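Local structure of thiol peroxidase (Mycobacterium tuberculosis, 1XVQ) at residues A[25-30]-A[37-42]; A[68-73]-A[158-163]; A[115-120]-A[126-131]. The protein reduces hydrogen peroxide and organic hydroperoxides to water and alcohols at the expense of thioredoxin, probably helping to protect the cell against oxidative stress. All coordinates share one frame; numbering follows the deposited sequence.

Contact 1 of 3, residues A[25-30]-A[37-42]; sequences PAFTLT and ISSDQF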
ATOM      1  N   PRO A  25      -4.300  11.574   3.124  1.00 15.08           N
ATOM      2  CA  PRO A  25      -3.692  12.472   2.137  1.00 13.81           C
ATOM      3  C   PRO A  25      -4.227  12.161   0.731  1.00 11.21           C
ATOM      4  O   PRO A  25      -4.461  11.010   0.360  1.00 13.31           O
ATOM      5  CB  PRO A  25      -2.189  12.167   2.256  1.00 17.12           C
ATOM      6  CG  PRO A  25      -2.032  11.724   3.680  1.00 13.12           C
ATOM      7  CD  PRO A  25      -3.276  10.830   3.874  1.00 14.09           C
ATOM      8  N   ALA A  26      -4.434  13.201  -0.070  1.00 11.12           N
ATOM      9  CA  ALA A  26      -4.900  12.985  -1.411  1.00 10.68           C
ATOM     10  C   ALA A  26      -3.844  12.222  -2.206  1.00 11.91           C
ATOM     11  O   ALA A  26      -2.668  12.246  -1.860  1.00 14.43           O
ATOM     12  CB  ALA A  26      -5.152  14.336  -2.103  1.00 16.84           C
ATOM     13  N   PHE A  27      -4.267  11.501  -3.224  1.00 10.17           N
ATOM     14  CA  PHE A  27      -3.260  10.872  -4.082  1.00 14.35           C
ATOM     15  C   PHE A  27      -3.744  10.797  -5.512  1.00 16.57           C
ATOM     16  O   PHE A  27      -4.953  10.839  -5.783  1.00 16.00           O
ATOM     17  CB  PHE A  27      -2.865   9.467  -3.580  1.00 11.23           C
ATOM     18  CG  PHE A  27      -4.017   8.519  -3.451  1.00 13.53           C
ATOM     19  CD1 PHE A  27      -4.566   7.905  -4.571  1.00 13.42           C
ATOM     20  CD2 PHE A  27      -4.542   8.226  -2.199  1.00 13.55           C
ATOM     21  CE1 PHE A  27      -5.627   7.002  -4.452  1.00 13.13           C
ATOM     22  CE2 PHE A  27      -5.597   7.324  -2.070  1.00 14.14           C
ATOM     23  CZ  PHE A  27      -6.141   6.714  -3.183  1.00 15.97           C
ATOM     24  N   THR A  28      -2.782  10.703  -6.420  1.00 17.15           N
ATOM     25  CA  THR A  28      -3.046  10.589  -7.840  1.00 16.37           C
ATOM     26  C   THR A  28      -2.084   9.543  -8.399  1.00 13.86           C
ATOM     27  O   THR A  28      -1.021   9.870  -8.940  1.00 16.16           O
ATOM     28  CB  THR A  28      -2.805  11.940  -8.558  1.00 20.48           C
ATOM     29  OG1 THR A  28      -1.460  12.363  -8.312  1.00 21.24           O
ATOM     30  CG2 THR A  28      -3.757  13.016  -8.032  1.00 16.89           C
ATOM     31  N   LEU A  29      -2.462   8.284  -8.262  1.00 13.28           N
ATOM     32  CA  LEU A  29      -1.641   7.163  -8.724  1.00 11.15           C
ATOM     33  C   LEU A  29      -1.890   6.933 -10.209  1.00 12.11           C
ATOM     34  O   LEU A  29      -2.719   7.617 -10.805  1.00 15.50           O
ATOM     35  CB  LEU A  29      -1.997   5.908  -7.912  1.00  9.76           C
ATOM     36  CG  LEU A  29      -1.567   6.015  -6.438  1.00  9.87           C
ATOM     37  CD1 LEU A  29      -2.298   4.961  -5.601  1.00 11.17           C
ATOM     38  CD2 LEU A  29      -0.056   5.837  -6.323  1.00  8.92           C
ATOM     39  N   THR A  30      -1.150   6.010 -10.809  1.00 12.82           N
ATOM     40  CA  THR A  30      -1.318   5.711 -12.233  1.00 14.28           C
ATOM     41  C   THR A  30      -1.841   4.302 -12.404  1.00 15.98           C
ATOM     42  O   THR A  30      -1.331   3.349 -11.803  1.00 16.06           O
ATOM     43  CB  THR A  30       0.022   5.859 -13.000  1.00 10.83           C
ATOM     44  OG1 THR A  30       0.492   7.195 -12.854  1.00  9.75           O
ATOM     45  CG2 THR A  30      -0.170   5.575 -14.497  1.00 12.65           C
ATOM     46  N   ILE A  37      -5.540   7.342 -11.053  1.00 18.62           N
ATOM     47  CA  ILE A  37      -6.374   6.697 -10.051  1.00 18.89           C
ATOM     48  C   ILE A  37      -6.286   7.742  -8.956  1.00 22.25           C
ATOM     49  O   ILE A  37      -5.267   7.856  -8.265  1.00 18.32           O
ATOM     50  CB  ILE A  37      -5.793   5.347  -9.611  1.00 19.36           C
ATOM     51  CG1 ILE A  37      -5.857   4.361 -10.784  1.00 21.62           C
ATOM     52  CG2 ILE A  37      -6.544   4.806  -8.390  1.00 21.43           C
ATOM     53  CD1 ILE A  37      -5.382   2.950 -10.433  1.00 26.99           C
ATOM     54  N   SER A  38      -7.341   8.551  -8.854  1.00 20.36           N
ATOM     55  CA  SER A  38      -7.423   9.664  -7.911  1.00 22.26           C
ATOM     56  C   SER A  38      -8.157   9.291  -6.632  1.00 19.76           C
ATOM     57  O   SER A  38      -9.121   8.538  -6.676  1.00 20.55           O
ATOM     58  CB  SER A  38      -8.145  10.831  -8.593  1.00 21.43           C
ATOM     59  OG  SER A  38      -8.297  11.939  -7.722  1.00 28.73           O
ATOM     60  N   SER A  39      -7.712   9.830  -5.503  1.00 17.47           N
ATOM     61  CA  SER A  39      -8.351   9.506  -4.247  1.00 19.72           C
ATOM     62  C   SER A  39      -9.787  10.021  -4.237  1.00 23.18           C
ATOM     63  O   SER A  39     -10.635   9.503  -3.516  1.00 26.33           O
ATOM     64  CB  SER A  39      -7.545  10.082  -3.080  1.00 19.80           C
ATOM     65  OG  SER A  39      -7.220  11.422  -3.289  1.00 22.45           O
ATOM     66  N   ASP A  40     -10.078  11.026  -5.053  1.00 25.71           N
ATOM     67  CA  ASP A  40     -11.434  11.555  -5.095  1.00 29.00           C
ATOM     68  C   ASP A  40     -12.396  10.516  -5.663  1.00 29.54           C
ATOM     69  O   ASP A  40     -13.586  10.543  -5.359  1.00 32.42           O
ATOM     70  CB  ASP A  40     -11.459  12.834  -5.925  1.00 32.99           C
ATOM     71  CG  ASP A  40     -10.666  13.954  -5.278  1.00 36.56           C
ATOM     72  OD1 ASP A  40     -10.273  14.889  -6.010  1.00 34.06           O
ATOM     73  OD2 ASP A  40     -10.445  13.902  -4.045  1.00 39.92           O
ATOM     74  N   GLN A  41     -11.869   9.589  -6.469  1.00 25.29           N
ATOM     75  CA  GLN A  41     -12.665   8.517  -7.071  1.00 24.46           C
ATOM     76  C   GLN A  41     -13.238   7.527  -6.043  1.00 26.74           C
ATOM     77  O   GLN A  41     -14.180   6.776  -6.338  1.00 26.25           O
ATOM     78  CB  GLN A  41     -11.816   7.751  -8.085  1.00 26.61           C
ATOM     79  CG  GLN A  41     -11.262   8.641  -9.200  1.00 32.78           C
ATOM     80  CD  GLN A  41     -10.277   7.921 -10.134  1.00 33.79           C
ATOM     81  OE1 GLN A  41      -9.839   8.486 -11.140  1.00 37.48           O
ATOM     82  NE2 GLN A  41      -9.926   6.681  -9.798  1.00 31.91           N
ATOM     83  N   PHE A  42     -12.674   7.517  -4.841  1.00 22.76           N
ATOM     84  CA  PHE A  42     -13.141   6.610  -3.804  1.00 24.12           C
ATOM     85  C   PHE A  42     -13.895   7.300  -2.680  1.00 22.83           C
ATOM     86  O   PHE A  42     -14.028   6.771  -1.580  1.00 19.67           O
ATOM     87  CB  PHE A  42     -11.961   5.812  -3.260  1.00 24.32           C
ATOM     88  CG  PHE A  42     -11.192   5.104  -4.340  1.00 27.24           C
ATOM     89  CD1 PHE A  42     -10.059   5.686  -4.896  1.00 27.67           C
ATOM     90  CD2 PHE A  42     -11.650   3.895  -4.854  1.00 27.47           C
ATOM     91  CE1 PHE A  42      -9.390   5.077  -5.948  1.00 27.53           C
ATOM     92  CE2 PHE A  42     -10.993   3.277  -5.907  1.00 32.69           C
ATOM     93  CZ  PHE A  42      -9.855   3.871  -6.458  1.00 30.26           C
TER
HETATM   94  O   HOH W   1      -6.340  13.522  -5.712  1.00 21.89           O
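The carbonyl oxygen Phe27 O is gripped from several directions. Ser39 N and a water each donate to Phe27 O at 3.0 Å, and the CA-H of Ser38 adds a weaker contact. The same water reaches Ser38 OG, and so ties the end of the hairpin 28-30/36-38 to the backbone across from it. Ser39 OG supplies the return bond. Its chi1 of 49° sets the hydroxyl between the backbone N and the carbonyl carbon, where Phe27 N donates to Ser39 OG almost straight (3.0 Å, 164°). Ser39 thus answers Phe27 with both its main chain and its side chain, at a point where the strand has already given way to the 3-10 turn 39-41. The Phe27 ring folds back over this turn, and Ser39 CB sits above the centre of one face, 3.5 Å from the centroid, a CH-pi contact. Two residues further along, a regular antiparallel pair takes over: Leu29 N to Ile37 O and Ile37 N to Leu29 O are both 2.8 Å. Leu29 and Ile37 share one face of the two-stranded sheet and meet through their CB atoms, while Thr28 and Ser38 share the other. This hairpin lies against helix 111-114, whose Phe111 packs on both Phe27 and Leu29; Thr30 continues the backbone bonding to Ser105, and Ile37 rests on Met102.

Contact 2 of 3, residues A[68-73]-A[158-163]; sequences DERAAA and AALAAL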
ATOM      1  N   ASP A  68      -6.584  -9.951   0.770  1.00 23.88           N
ATOM      2  CA  ASP A  68      -7.231  -9.102  -0.231  1.00 24.17           C
ATOM      3  C   ASP A  68      -8.691  -9.509  -0.448  1.00 25.03           C
ATOM      4  O   ASP A  68      -9.568  -8.669  -0.647  1.00 22.04           O
ATOM      5  CB  ASP A  68      -6.485  -9.165  -1.566  1.00 24.68           C
ATOM      6  CG  ASP A  68      -5.166  -8.390  -1.541  1.00 24.16           C
ATOM      7  OD1 ASP A  68      -5.007  -7.522  -0.660  1.00 27.23           O
ATOM      8  OD2 ASP A  68      -4.311  -8.647  -2.407  1.00 30.32           O
ATOM      9  N   GLU A  69      -8.954 -10.807  -0.406  1.00 26.46           N
ATOM     10  CA  GLU A  69     -10.312 -11.278  -0.610  1.00 29.63           C
ATOM     11  C   GLU A  69     -11.214 -10.929   0.562  1.00 28.69           C
ATOM     12  O   GLU A  69     -12.349 -10.500   0.361  1.00 31.50           O
ATOM     13  CB  GLU A  69     -10.303 -12.782  -0.910  1.00 32.88           C
ATOM     14  CG  GLU A  69      -9.758 -13.061  -2.313  1.00 39.43           C
ATOM     15  CD  GLU A  69      -9.799 -14.526  -2.719  1.00 43.78           C
ATOM     16  OE1 GLU A  69      -9.500 -14.807  -3.904  1.00 48.56           O
ATOM     17  OE2 GLU A  69     -10.117 -15.387  -1.868  1.00 45.84           O
ATOM     18  N   ARG A  70     -10.719 -11.085   1.786  1.00 29.07           N
ATOM     19  CA  ARG A  70     -11.518 -10.728   2.952  1.00 26.95           C
ATOM     20  C   ARG A  70     -11.783  -9.215   2.938  1.00 28.45           C
ATOM     21  O   ARG A  70     -12.899  -8.761   3.200  1.00 24.99           O
ATOM     22  CB  ARG A  70     -10.785 -11.105   4.244  1.00 29.10           C
ATOM     23  CG  ARG A  70     -10.571 -12.608   4.422  1.00 36.24           C
ATOM     24  CD  ARG A  70      -9.767 -12.930   5.666  1.00 41.69           C
ATOM     25  NE  ARG A  70      -9.402 -14.346   5.744  1.00 45.20           N
ATOM     26  CZ  ARG A  70     -10.283 -15.341   5.810  1.00 50.24           C
ATOM     27  NH1 ARG A  70     -11.586 -15.076   5.809  1.00 49.29           N
ATOM     28  NH2 ARG A  70      -9.863 -16.604   5.877  1.00 51.03           N
ATOM     29  N   ALA A  71     -10.754  -8.439   2.613  1.00 22.45           N
ATOM     30  CA  ALA A  71     -10.893  -6.988   2.593  1.00 23.31           C
ATOM     31  C   ALA A  71     -11.962  -6.563   1.592  1.00 20.74           C
ATOM     32  O   ALA A  71     -12.836  -5.744   1.902  1.00 23.45           O
ATOM     33  CB  ALA A  71      -9.536  -6.349   2.252  1.00 21.28           C
ATOM     34  N   ALA A  72     -11.894  -7.132   0.394  1.00 22.51           N
ATOM     35  CA  ALA A  72     -12.842  -6.817  -0.661  1.00 24.94           C
ATOM     36  C   ALA A  72     -14.238  -7.288  -0.236  1.00 28.20           C
ATOM     37  O   ALA A  72     -15.252  -6.656  -0.559  1.00 28.76           O
ATOM     38  CB  ALA A  72     -12.414  -7.503  -1.945  1.00 22.26           C
ATOM     39  N   ALA A  73     -14.280  -8.395   0.502  1.00 28.34           N
ATOM     40  CA  ALA A  73     -15.548  -8.942   0.986  1.00 31.91           C
ATOM     41  C   ALA A  73     -16.190  -8.004   2.004  1.00 33.52           C
ATOM     42  O   ALA A  73     -17.420  -7.934   2.099  1.00 34.95           O
ATOM     43  CB  ALA A  73     -15.323 -10.323   1.610  1.00 35.46           C
ATOM     44  N   ALA A 158      -5.511  -7.267  12.530  1.00 17.44           N
ATOM     45  CA  ALA A 158      -5.807  -5.922  13.036  1.00 18.53           C
ATOM     46  C   ALA A 158      -6.333  -5.024  11.923  1.00 15.08           C
ATOM     47  O   ALA A 158      -7.247  -4.243  12.142  1.00 17.61           O
ATOM     48  CB  ALA A 158      -4.569  -5.307  13.647  1.00 17.71           C
ATOM     49  N   ALA A 159      -5.752  -5.133  10.732  1.00 16.95           N
ATOM     50  CA  ALA A 159      -6.204  -4.321   9.581  1.00 14.58           C
ATOM     51  C   ALA A 159      -7.654  -4.665   9.240  1.00 13.81           C
ATOM     52  O   ALA A 159      -8.466  -3.786   8.951  1.00 15.32           O
ATOM     53  CB  ALA A 159      -5.309  -4.571   8.345  1.00 13.11           C
ATOM     54  N   LEU A 160      -7.985  -5.958   9.291  1.00 14.67           N
ATOM     55  CA  LEU A 160      -9.352  -6.387   8.992  1.00 14.87           C
ATOM     56  C   LEU A 160     -10.343  -5.873  10.036  1.00 17.10           C
ATOM     57  O   LEU A 160     -11.469  -5.507   9.690  1.00 17.28           O
ATOM     58  CB  LEU A 160      -9.407  -7.914   8.862  1.00 18.56           C
ATOM     59  CG  LEU A 160      -8.737  -8.481   7.591  1.00 21.71           C
ATOM     60  CD1 LEU A 160      -8.816 -10.002   7.597  1.00 21.05           C
ATOM     61  CD2 LEU A 160      -9.441  -7.955   6.336  1.00 21.23           C
ATOM     62  N   ALA A 161      -9.943  -5.821  11.303  1.00 14.09           N
ATOM     63  CA  ALA A 161     -10.845  -5.300  12.339  1.00 14.67           C
ATOM     64  C   ALA A 161     -11.077  -3.816  12.096  1.00 15.90           C
ATOM     65  O   ALA A 161     -12.180  -3.300  12.295  1.00 17.50           O
ATOM     66  CB  ALA A 161     -10.252  -5.511  13.739  1.00 15.85           C
ATOM     67  N   ALA A 162     -10.035  -3.111  11.669  1.00 15.43           N
ATOM     68  CA  ALA A 162     -10.213  -1.700  11.383  1.00 15.62           C
ATOM     69  C   ALA A 162     -11.080  -1.545  10.133  1.00 15.04           C
ATOM     70  O   ALA A 162     -11.875  -0.618  10.050  1.00 17.23           O
ATOM     71  CB  ALA A 162      -8.850  -0.997  11.194  1.00 13.95           C
ATOM     72  N   LEU A 163     -10.898  -2.426   9.147  1.00 16.28           N
ATOM     73  CA  LEU A 163     -11.679  -2.367   7.911  1.00 19.89           C
ATOM     74  C   LEU A 163     -13.148  -2.611   8.228  1.00 21.18           C
ATOM     75  O   LEU A 163     -14.020  -1.884   7.763  1.00 20.34           O
ATOM     76  CB  LEU A 163     -11.193  -3.415   6.908  1.00 20.81           C
ATOM     77  CG  LEU A 163      -9.940  -3.069   6.094  1.00 25.45           C
ATOM     78  CD1 LEU A 163      -9.240  -4.338   5.597  1.00 25.32           C
ATOM     79  CD2 LEU A 163     -10.350  -2.164   4.928  1.00 22.65           C
TER
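Leu160 reaches from one helix of the thioredoxin fold to Arg70 and Ala71 on another, and most of the buried surface belongs to these three residues. Helices 62-73 and 156-165 cover one side of the central sheet here, running side by side with their local axes 10.2 Å apart and only 10° from parallel. At that spacing no backbone atoms meet each other; side chains make the contact, one of them touching the backbone N of Ala71, and no hydrogen bond crosses it. Leu160 carries CG anti to its carbonyl carbon (chi1 -71°), which sends both methyls across the groove between the helices. The two methyls take different partners: Leu160 CD1 lies 3.6 Å from Arg70 CD, while Leu160 CD2 comes 4.0 Å from Ala71 N. Arg70 crosses the leucine at about a right angle, offering CB and CD as an apolar flank, while its charged guanidinium leads away from the contact. On the inner side the helices rest on the strands, Ala71 on Leu48 and Val78, Leu163 on Val134. The small alanine therefore touches the sheet as well as both leucines of the other helix: Ala71 CB is 4.4 Å from Leu160 CD2 and 3.9 Å from Leu163 CD1.

Contact 3 of 3, residues A[115-120]-A[126-131]; sequences YGVTIA and GLLARA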
ATOM      1  N   TYR A 115       2.647   9.583   1.928  1.00 10.59           N
ATOM      2  CA  TYR A 115       2.252   8.580   2.878  1.00  9.37           C
ATOM      3  C   TYR A 115       3.398   8.103   3.779  1.00  9.24           C
ATOM      4  O   TYR A 115       3.198   7.220   4.616  1.00 12.15           O
ATOM      5  CB  TYR A 115       1.602   7.384   2.161  1.00  8.42           C
ATOM      6  CG  TYR A 115       0.128   7.634   1.879  1.00  7.94           C
ATOM      7  CD1 TYR A 115      -0.268   8.558   0.915  1.00 12.42           C
ATOM      8  CD2 TYR A 115      -0.855   7.013   2.647  1.00  8.35           C
ATOM      9  CE1 TYR A 115      -1.632   8.856   0.737  1.00 10.42           C
ATOM     10  CE2 TYR A 115      -2.209   7.311   2.484  1.00 10.33           C
ATOM     11  CZ  TYR A 115      -2.582   8.232   1.528  1.00  9.66           C
ATOM     12  OH  TYR A 115      -3.939   8.542   1.372  1.00 10.80           O
ATOM     13  N   GLY A 116       4.570   8.704   3.597  1.00 10.91           N
ATOM     14  CA  GLY A 116       5.732   8.363   4.409  1.00 11.86           C
ATOM     15  C   GLY A 116       6.200   6.920   4.282  1.00 15.18           C
ATOM     16  O   GLY A 116       6.713   6.351   5.245  1.00 19.13           O
ATOM     17  N   VAL A 117       6.028   6.312   3.114  1.00 10.35           N
ATOM     18  CA  VAL A 117       6.429   4.917   2.958  1.00  9.63           C
ATOM     19  C   VAL A 117       7.592   4.651   2.012  1.00  8.79           C
ATOM     20  O   VAL A 117       8.056   3.525   1.919  1.00 10.04           O
ATOM     21  CB  VAL A 117       5.235   3.990   2.515  1.00 10.82           C
ATOM     22  CG1 VAL A 117       4.235   3.809   3.648  1.00 14.77           C
ATOM     23  CG2 VAL A 117       4.542   4.594   1.270  1.00 10.18           C
ATOM     24  N   THR A 118       8.099   5.662   1.333  1.00  8.40           N
ATOM     25  CA  THR A 118       9.227   5.426   0.429  1.00  7.11           C
ATOM     26  C   THR A 118      10.433   5.007   1.273  1.00 11.69           C
ATOM     27  O   THR A 118      10.708   5.644   2.283  1.00  9.95           O
ATOM     28  CB  THR A 118       9.588   6.701  -0.355  1.00  9.99           C
ATOM     29  OG1 THR A 118       8.458   7.101  -1.125  1.00 10.82           O
ATOM     30  CG2 THR A 118      10.761   6.456  -1.338  1.00  9.11           C
ATOM     31  N   ILE A 119      11.110   3.932   0.872  1.00 11.23           N
ATOM     32  CA  ILE A 119      12.308   3.457   1.594  1.00 13.16           C
ATOM     33  C   ILE A 119      13.450   4.446   1.353  1.00 12.03           C
ATOM     34  O   ILE A 119      13.718   4.810   0.216  1.00  9.92           O
ATOM     35  CB  ILE A 119      12.697   2.050   1.111  1.00  9.06           C
ATOM     36  CG1 ILE A 119      11.597   1.053   1.497  1.00  9.91           C
ATOM     37  CG2 ILE A 119      14.081   1.652   1.716  1.00 11.04           C
ATOM     38  CD1 ILE A 119      11.627  -0.245   0.699  1.00 12.01           C
ATOM     39  N   ALA A 120      14.136   4.869   2.427  1.00 11.74           N
ATOM     40  CA  ALA A 120      15.160   5.911   2.318  1.00 13.51           C
ATOM     41  C   ALA A 120      16.585   5.478   2.029  1.00 12.80           C
ATOM     42  O   ALA A 120      17.388   6.269   1.518  1.00 17.54           O
ATOM     43  CB  ALA A 120      15.149   6.775   3.617  1.00 11.37           C
ATOM     44  N   GLY A 126      13.951   4.124  -2.578  1.00 10.11           N
ATOM     45  CA  GLY A 126      13.076   4.572  -3.649  1.00 10.54           C
ATOM     46  C   GLY A 126      11.845   3.715  -3.904  1.00  7.94           C
ATOM     47  O   GLY A 126      10.934   4.195  -4.566  1.00 10.07           O
ATOM     48  N   LEU A 127      11.848   2.454  -3.450  1.00 10.78           N
ATOM     49  CA  LEU A 127      10.669   1.579  -3.583  1.00  7.62           C
ATOM     50  C   LEU A 127       9.833   1.866  -2.340  1.00  8.55           C
ATOM     51  O   LEU A 127      10.318   2.490  -1.405  1.00  9.08           O
ATOM     52  CB  LEU A 127      11.066   0.088  -3.588  1.00  9.10           C
ATOM     53  CG  LEU A 127      12.005  -0.283  -4.744  1.00 10.24           C
ATOM     54  CD1 LEU A 127      12.428  -1.736  -4.629  1.00 14.98           C
ATOM     55  CD2 LEU A 127      11.287  -0.041  -6.074  1.00  8.23           C
ATOM     56  N   LEU A 128       8.573   1.429  -2.328  1.00  7.28           N
ATOM     57  CA  LEU A 128       7.715   1.651  -1.172  1.00  9.14           C
ATOM     58  C   LEU A 128       7.863   0.504  -0.191  1.00  8.02           C
ATOM     59  O   LEU A 128       7.912  -0.647  -0.601  1.00 12.65           O
ATOM     60  CB  LEU A 128       6.252   1.689  -1.607  1.00  8.32           C
ATOM     61  CG  LEU A 128       6.012   2.646  -2.766  1.00  6.78           C
ATOM     62  CD1 LEU A 128       4.473   2.739  -2.943  1.00  8.63           C
ATOM     63  CD2 LEU A 128       6.602   4.071  -2.464  1.00  9.56           C
ATOM     64  N   ALA A 129       7.915   0.820   1.098  1.00  9.24           N
ATOM     65  CA  ALA A 129       8.040  -0.244   2.109  1.00 10.59           C
ATOM     66  C   ALA A 129       6.735  -1.024   2.275  1.00 13.43           C
ATOM     67  O   ALA A 129       5.634  -0.494   2.008  1.00 11.94           O
ATOM     68  CB  ALA A 129       8.430   0.352   3.448  1.00 10.29           C
ATOM     69  N   ARG A 130       6.850  -2.279   2.720  1.00  9.60           N
ATOM     70  CA  ARG A 130       5.644  -3.089   2.963  1.00  9.32           C
ATOM     71  C   ARG A 130       4.819  -2.365   4.054  1.00  9.96           C
ATOM     72  O   ARG A 130       5.301  -2.088   5.157  1.00 10.77           O
ATOM     73  CB  ARG A 130       6.008  -4.476   3.465  1.00  8.78           C
ATOM     74  CG  ARG A 130       4.770  -5.393   3.561  1.00 14.34           C
ATOM     75  CD  ARG A 130       4.266  -5.831   2.182  1.00 15.13           C
ATOM     76  NE  ARG A 130       3.063  -6.673   2.280  1.00 14.88           N
ATOM     77  CZ  ARG A 130       1.811  -6.222   2.203  1.00 17.87           C
ATOM     78  NH1 ARG A 130       1.549  -4.918   2.015  1.00 12.83           N
ATOM     79  NH2 ARG A 130       0.797  -7.075   2.327  1.00 18.59           N
ATOM     80  N   ALA A 131       3.566  -2.063   3.744  1.00  9.97           N
ATOM     81  CA  ALA A 131       2.748  -1.314   4.683  1.00 10.36           C
ATOM     82  C   ALA A 131       1.288  -1.463   4.322  1.00  7.79           C
ATOM     83  O   ALA A 131       0.945  -1.848   3.207  1.00  8.92           O
ATOM     84  CB  ALA A 131       3.129   0.158   4.605  1.00  7.70           C
TER
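Ile119 uses both of its backbone polar atoms against the returning chain. Ile119 N donates to Leu127 O (2.8 Å, nearly straight at 177°), and Ile119 O accepts from Gly126 N (2.9 Å). Further along, Ala129 N donates to Val117 O at 2.8 Å. The first and third of these bonds flank the single bridge between Thr118 and Leu128; the Gly126 bond lies one step beyond, toward the turn. Thr118 is bonded through its own backbone to Val14 and Gly112. Its hydroxyl is satisfied by Glu113, so the approach of Thr118 OG1 to Leu128 CD2 is merely packing. The threonine methyl CG2 leans instead on Gly126 CA, 3.8 Å away. Apolar contacts accompany these bonds. Ile119 holds CG1 beside its backbone N (chi1 -66°), laying that branch along the Leu127 carbonyl and 3.8 Å from Ala129 CB, and Val117 CG1 meets Ala131 CB at 3.9 Å, where strand 131-135 begins. Val117 itself follows Gly116, whose positive phi completes a Schellman motif at the end of helix 111-114. Gly126 sits at backbone angles (phi 91°) where a CB would jam against the carbonyl O before it. With Gly126 and Leu127 together facing Ile119, the bonding is consistent with a G1-type beta bulge, here closing a short antiparallel turn-back before a central strand of the peroxiredoxin domain.

From the N terminus, contact 1 closes first, the hairpin 28-30/36-38 with the 3-10 turn 39-41 behind it. Contact 2 opens at helix 62-73, shortly after the predicted active-site Cys60, and closes only at helix 156-165, so most of the remaining fold lies within its loop. Nested inside that loop is the far shorter one of contact 3, which turns the chain back from helix 111-114 into strand 131-135. Contacts 1 and 3 are distant in sequence but meet in space, where Tyr115 OH lies 2.7 Å from Pro25 O in a probable hydrogen bond. Contact 2 touches neither and lies across the chain's centre from contact 3, pairing two helices over the central sheet.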